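Local structure of Cow rumen GH26 endo-mannanase (Metagenome, 6UEH) at residues L404-L414 against G434-W445. The protein probably hydrolyses internal beta-1,4-mannosidic linkages of mannans such as galactomannan, as a family 26 endo-mannanase carrying an accessory domain. Numbering follows the deposited sequence.
Sequences LDAETPIFYTL and GVDNLIIEHAAW
F411 and W445 form the apolar centre, a T-shaped pair in which the phenyl edge is turned to the indole face, with the planes at 69°. The backbone sets F411 CB over the six-membered indole ring, 4.0 Å from its centroid, as a CH-pi contact, while chi1 of 176° directs the phenyl edge, near CD1, at the five-membered ring. The backbone of A444 lies across one phenyl face, where a small residue suits the close approach of its CB to F411 CZ, 3.6 Å. I410 CG2 meets the rim of the indole, near the ring plane. Tryptophan also brings a polar edge into this buried place: W445 NE1 donates to A406 O over 2.9 Å, nearly along the C=O axis. A methyl fits at buried A406, whose CB points at the other segment and packs on A443 CB and L438 CD2.

Farther out, the extended E441 side chain reaches T408, whose OG1 donates to OE1 on its anti side at 2.6 Å. One water joins that same OE1 to T408 N and D405 OD1, and another links OE2 to A406 N. D405 OD1 also accepts from E407 N, an Asx turn leading into helix 408-417. At the far edge L404 O is gripped from opposite faces by N-cap G434 N and N437 ND2 (2.8 Å); asparagine suits because its amide offers ND2 in plane while R106 takes OD1.

The contact thus joins the loop and first turns of helix 408-417 to helix 435-441 and the loop beyond its Schellman motif at H442. TIM-barrel strand 423-429 lies between them in sequence, with F411, L414 and W445 on its I424; I410 touches Y385 of strand 382-387, and L404 meets D466 of helix 464-471. R106, on strand 97-107 of the CBM6 accessory domain, also salt-bridges E441 OE2, which should favour the charged carboxylate.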
loop_
_atom_site.group_PDB
_atom_site.type_symbol
_atom_site.label_atom_id
_atom_site.label_comp_id
_atom_site.label_asym_id
_atom_site.label_seq_id
_atom_site.Cartn_x
_atom_site.Cartn_y
_atom_site.Cartn_z
ATOM N N LEU A 404 -2.679 -3.392 15.288
ATOM C CA LEU A 404 -3.415 -4.439 14.584
ATOM C C LEU A 404 -4.398 -3.895 13.543
ATOM O O LEU A 404 -5.170 -4.657 12.958
ATOM C CB LEU A 404 -4.158 -5.316 15.595
ATOM C CG LEU A 404 -3.264 -6.047 16.600
ATOM C CD1 LEU A 404 -4.099 -6.908 17.535
ATOM C CD2 LEU A 404 -2.224 -6.893 15.878
ATOM N N ASP A 405 -4.357 -2.584 13.316
ATOM C CA ASP A 405 -5.242 -1.911 12.364
ATOM C C ASP A 405 -5.074 -2.464 10.951
ATOM O O ASP A 405 -3.955 -2.655 10.479
ATOM C CB ASP A 405 -4.971 -0.400 12.374
ATOM C CG ASP A 405 -6.114 0.417 11.794
ATOM O OD1 ASP A 405 -6.752 -0.025 10.815
ATOM O OD2 ASP A 405 -6.369 1.521 12.323
ATOM N N ALA A 406 -6.191 -2.717 10.276
ATOM C CA ALA A 406 -6.151 -3.252 8.918
ATOM C C ALA A 406 -5.815 -2.169 7.892
ATOM O O ALA A 406 -5.502 -2.477 6.741
ATOM C CB ALA A 406 -7.476 -3.914 8.572
ATOM N N GLU A 407 -5.879 -0.911 8.325
ATOM C CA GLU A 407 -5.657 0.253 7.461
ATOM C C GLU A 407 -6.472 0.151 6.172
ATOM O O GLU A 407 -5.981 0.438 5.083
ATOM C CB GLU A 407 -4.168 0.421 7.139
ATOM C CG GLU A 407 -3.275 0.682 8.356
ATOM C CD GLU A 407 -3.413 2.093 8.923
ATOM O OE1 GLU A 407 -4.263 2.871 8.435
ATOM O OE2 GLU A 407 -2.662 2.427 9.864
ATOM N N THR A 408 -7.723 -0.269 6.324
ATOM C CA THR A 408 -8.640 -0.461 5.204
ATOM C C THR A 408 -8.798 0.773 4.297
ATOM O O THR A 408 -8.808 0.622 3.073
ATOM C CB THR A 408 -10.026 -0.908 5.725
ATOM O OG1 THR A 408 -9.858 -2.055 6.567
ATOM C CG2 THR A 408 -10.959 -1.257 4.574
ATOM N N PRO A 409 -8.916 1.991 4.875
ATOM C CA PRO A 409 -8.971 3.165 3.989
ATOM C C PRO A 409 -7.762 3.304 3.059
ATOM O O PRO A 409 -7.927 3.731 1.915
ATOM C CB PRO A 409 -9.025 4.339 4.972
ATOM C CG PRO A 409 -9.672 3.778 6.176
ATOM C CD PRO A 409 -9.164 2.371 6.281
ATOM N N ILE A 410 -6.570 2.956 3.540
ATOM C CA ILE A 410 -5.373 3.011 2.704
ATOM C C ILE A 410 -5.485 2.014 1.555
ATOM O O ILE A 410 -5.148 2.329 0.411
ATOM C CB ILE A 410 -4.090 2.720 3.511
ATOM C CG1 ILE A 410 -3.872 3.798 4.574
ATOM C CG2 ILE A 410 -2.878 2.632 2.587
ATOM C CD1 ILE A 410 -2.595 3.618 5.379
ATOM N N PHE A 411 -5.972 0.817 1.862
ATOM C CA PHE A 411 -6.133 -0.208 0.840
ATOM C C PHE A 411 -7.041 0.274 -0.291
ATOM O O PHE A 411 -6.693 0.164 -1.465
ATOM C CB PHE A 411 -6.690 -1.499 1.441
ATOM C CG PHE A 411 -6.971 -2.562 0.419
ATOM C CD1 PHE A 411 -5.942 -3.340 -0.089
ATOM C CD2 PHE A 411 -8.260 -2.775 -0.045
ATOM C CE1 PHE A 411 -6.196 -4.313 -1.039
ATOM C CE2 PHE A 411 -8.520 -3.747 -0.994
ATOM C CZ PHE A 411 -7.487 -4.517 -1.490
ATOM N N TYR A 412 -8.198 0.823 0.059
ATOM C CA TYR A 412 -9.164 1.206 -0.964
ATOM C C TYR A 412 -8.802 2.517 -1.658
ATOM O O TYR A 412 -9.220 2.755 -2.791
ATOM C CB TYR A 412 -10.569 1.268 -0.363
ATOM C CG TYR A 412 -11.143 -0.117 -0.185
ATOM C CD1 TYR A 412 -11.617 -0.830 -1.276
ATOM C CD2 TYR A 412 -11.171 -0.729 1.061
ATOM C CE1 TYR A 412 -12.123 -2.106 -1.133
ATOM C CE2 TYR A 412 -11.678 -2.007 1.214
ATOM C CZ TYR A 412 -12.153 -2.690 0.112
ATOM O OH TYR A 412 -12.659 -3.962 0.250
ATOM N N THR A 413 -8.012 3.355 -0.994
ATOM C CA THR A 413 -7.471 4.544 -1.646
ATOM C C THR A 413 -6.517 4.123 -2.766
ATOM O O THR A 413 -6.599 4.624 -3.892
ATOM C CB THR A 413 -6.734 5.459 -0.648
ATOM O OG1 THR A 413 -7.669 5.974 0.306
ATOM C CG2 THR A 413 -6.066 6.624 -1.371
ATOM N N LEU A 414 -5.624 3.191 -2.449
ATOM C CA LEU A 414 -4.695 2.648 -3.434
ATOM C C LEU A 414 -5.434 1.894 -4.535
ATOM O O LEU A 414 -5.047 1.954 -5.700
ATOM C CB LEU A 414 -3.673 1.730 -2.756
ATOM C CG LEU A 414 -2.692 2.414 -1.804
ATOM C CD1 LEU A 414 -1.797 1.398 -1.111
ATOM C CD2 LEU A 414 -1.857 3.434 -2.555
ATOM N N GLY A 434 -4.260 -7.349 12.477
ATOM C CA GLY A 434 -5.021 -8.423 13.087
ATOM C C GLY A 434 -5.826 -9.144 12.026
ATOM O O GLY A 434 -6.451 -8.511 11.175
ATOM N N VAL A 435 -5.807 -10.471 12.069
ATOM C CA VAL A 435 -6.441 -11.266 11.027
ATOM C C VAL A 435 -7.958 -11.056 11.028
ATOM O O VAL A 435 -8.592 -11.090 9.974
ATOM C CB VAL A 435 -6.098 -12.770 11.176
ATOM C CG1 VAL A 435 -6.734 -13.369 12.428
ATOM C CG2 VAL A 435 -6.515 -13.537 9.931
ATOM N N ASP A 436 -8.530 -10.809 12.202
ATOM C CA ASP A 436 -9.962 -10.557 12.306
ATOM C C ASP A 436 -10.321 -9.221 11.666
ATOM O O ASP A 436 -11.356 -9.097 11.019
ATOM C CB ASP A 436 -10.412 -10.585 13.768
ATOM C CG ASP A 436 -10.284 -11.963 14.389
ATOM O OD1 ASP A 436 -10.502 -12.964 13.671
ATOM O OD2 ASP A 436 -9.965 -12.048 15.594
ATOM N N ASN A 437 -9.456 -8.226 11.842
ATOM C CA ASN A 437 -9.677 -6.923 11.227
ATOM C C ASN A 437 -9.618 -7.008 9.705
ATOM O O ASN A 437 -10.393 -6.353 9.009
ATOM C CB ASN A 437 -8.658 -5.905 11.737
ATOM C CG ASN A 437 -8.887 -5.528 13.190
ATOM O OD1 ASN A 437 -10.011 -5.588 13.687
ATOM N ND2 ASN A 437 -7.820 -5.133 13.876
ATOM N N LEU A 438 -8.696 -7.821 9.194
ATOM C CA LEU A 438 -8.550 -8.016 7.754
ATOM C C LEU A 438 -9.804 -8.635 7.145
ATOM O O LEU A 438 -10.267 -8.217 6.082
ATOM C CB LEU A 438 -7.337 -8.901 7.449
ATOM C CG LEU A 438 -5.949 -8.339 7.763
ATOM C CD1 LEU A 438 -4.879 -9.382 7.490
ATOM C CD2 LEU A 438 -5.685 -7.079 6.952
ATOM N N ILE A 439 -10.346 -9.637 7.826
ATOM C CA ILE A 439 -11.493 -10.379 7.321
ATOM C C ILE A 439 -12.783 -9.564 7.411
ATOM O O ILE A 439 -13.522 -9.442 6.434
ATOM C CB ILE A 439 -11.668 -11.707 8.082
ATOM C CG1 ILE A 439 -10.442 -12.603 7.860
ATOM C CG2 ILE A 439 -12.942 -12.414 7.638
ATOM C CD1 ILE A 439 -10.413 -13.842 8.725
ATOM N N ILE A 440 -13.046 -9.007 8.587
ATOM C CA ILE A 440 -14.262 -8.237 8.814
ATOM C C ILE A 440 -14.333 -7.004 7.913
ATOM O O ILE A 440 -15.384 -6.689 7.363
ATOM C CB ILE A 440 -14.372 -7.801 10.291
ATOM C CG1 ILE A 440 -14.521 -9.030 11.193
ATOM C CG2 ILE A 440 -15.548 -6.852 10.491
ATOM C CD1 ILE A 440 -14.406 -8.728 12.670
ATOM N N GLU A 441 -13.208 -6.318 7.746
ATOM C CA GLU A 441 -13.208 -5.056 7.015
ATOM C C GLU A 441 -12.908 -5.236 5.529
ATOM O O GLU A 441 -12.910 -4.266 4.770
ATOM C CB GLU A 441 -12.209 -4.085 7.645
ATOM C CG GLU A 441 -12.520 -3.768 9.100
ATOM C CD GLU A 441 -11.600 -2.716 9.687
ATOM O OE1 GLU A 441 -10.983 -1.957 8.912
ATOM O OE2 GLU A 441 -11.495 -2.651 10.930
ATOM N N HIS A 442 -12.663 -6.481 5.128
ATOM C CA HIS A 442 -12.350 -6.814 3.737
ATOM C C HIS A 442 -11.147 -6.029 3.223
ATOM O O HIS A 442 -11.129 -5.582 2.077
ATOM C CB HIS A 442 -13.564 -6.567 2.835
ATOM C CG HIS A 442 -14.711 -7.487 3.105
ATOM N ND1 HIS A 442 -15.172 -8.395 2.176
ATOM C CD2 HIS A 442 -15.486 -7.648 4.204
ATOM C CE1 HIS A 442 -16.184 -9.070 2.688
ATOM N NE2 HIS A 442 -16.396 -8.636 3.918
ATOM N N ALA A 443 -10.150 -5.857 4.085
ATOM C CA ALA A 443 -8.887 -5.256 3.684
ATOM C C ALA A 443 -8.069 -6.311 2.948
ATOM O O ALA A 443 -7.292 -7.046 3.557
ATOM C CB ALA A 443 -8.133 -4.724 4.893
ATOM N N ALA A 444 -8.257 -6.377 1.633
ATOM C CA ALA A 444 -7.802 -7.517 0.841
ATOM C C ALA A 444 -6.346 -7.432 0.390
ATOM O O ALA A 444 -6.027 -7.837 -0.730
ATOM C CB ALA A 444 -8.706 -7.688 -0.377
ATOM N N TRP A 445 -5.471 -6.919 1.256
ATOM C CA TRP A 445 -4.031 -6.923 0.993
ATOM C C TRP A 445 -3.592 -8.301 0.509
ATOM O O TRP A 445 -3.898 -9.307 1.151
ATOM C CB TRP A 445 -3.231 -6.552 2.246
ATOM C CG TRP A 445 -3.596 -5.244 2.889
ATOM C CD1 TRP A 445 -4.374 -5.067 3.996
ATOM C CD2 TRP A 445 -3.173 -3.936 2.483
ATOM N NE1 TRP A 445 -4.469 -3.728 4.299
ATOM C CE2 TRP A 445 -3.739 -3.013 3.385
ATOM C CE3 TRP A 445 -2.373 -3.455 1.441
ATOM C CZ2 TRP A 445 -3.535 -1.638 3.276
ATOM C CZ3 TRP A 445 -2.168 -2.090 1.335
ATOM C CH2 TRP A 445 -2.748 -1.197 2.247
HETATM O O HOH W 1 -9.036 -0.127 9.101
HETATM O O HOH W 2 -8.717 -2.444 11.647
#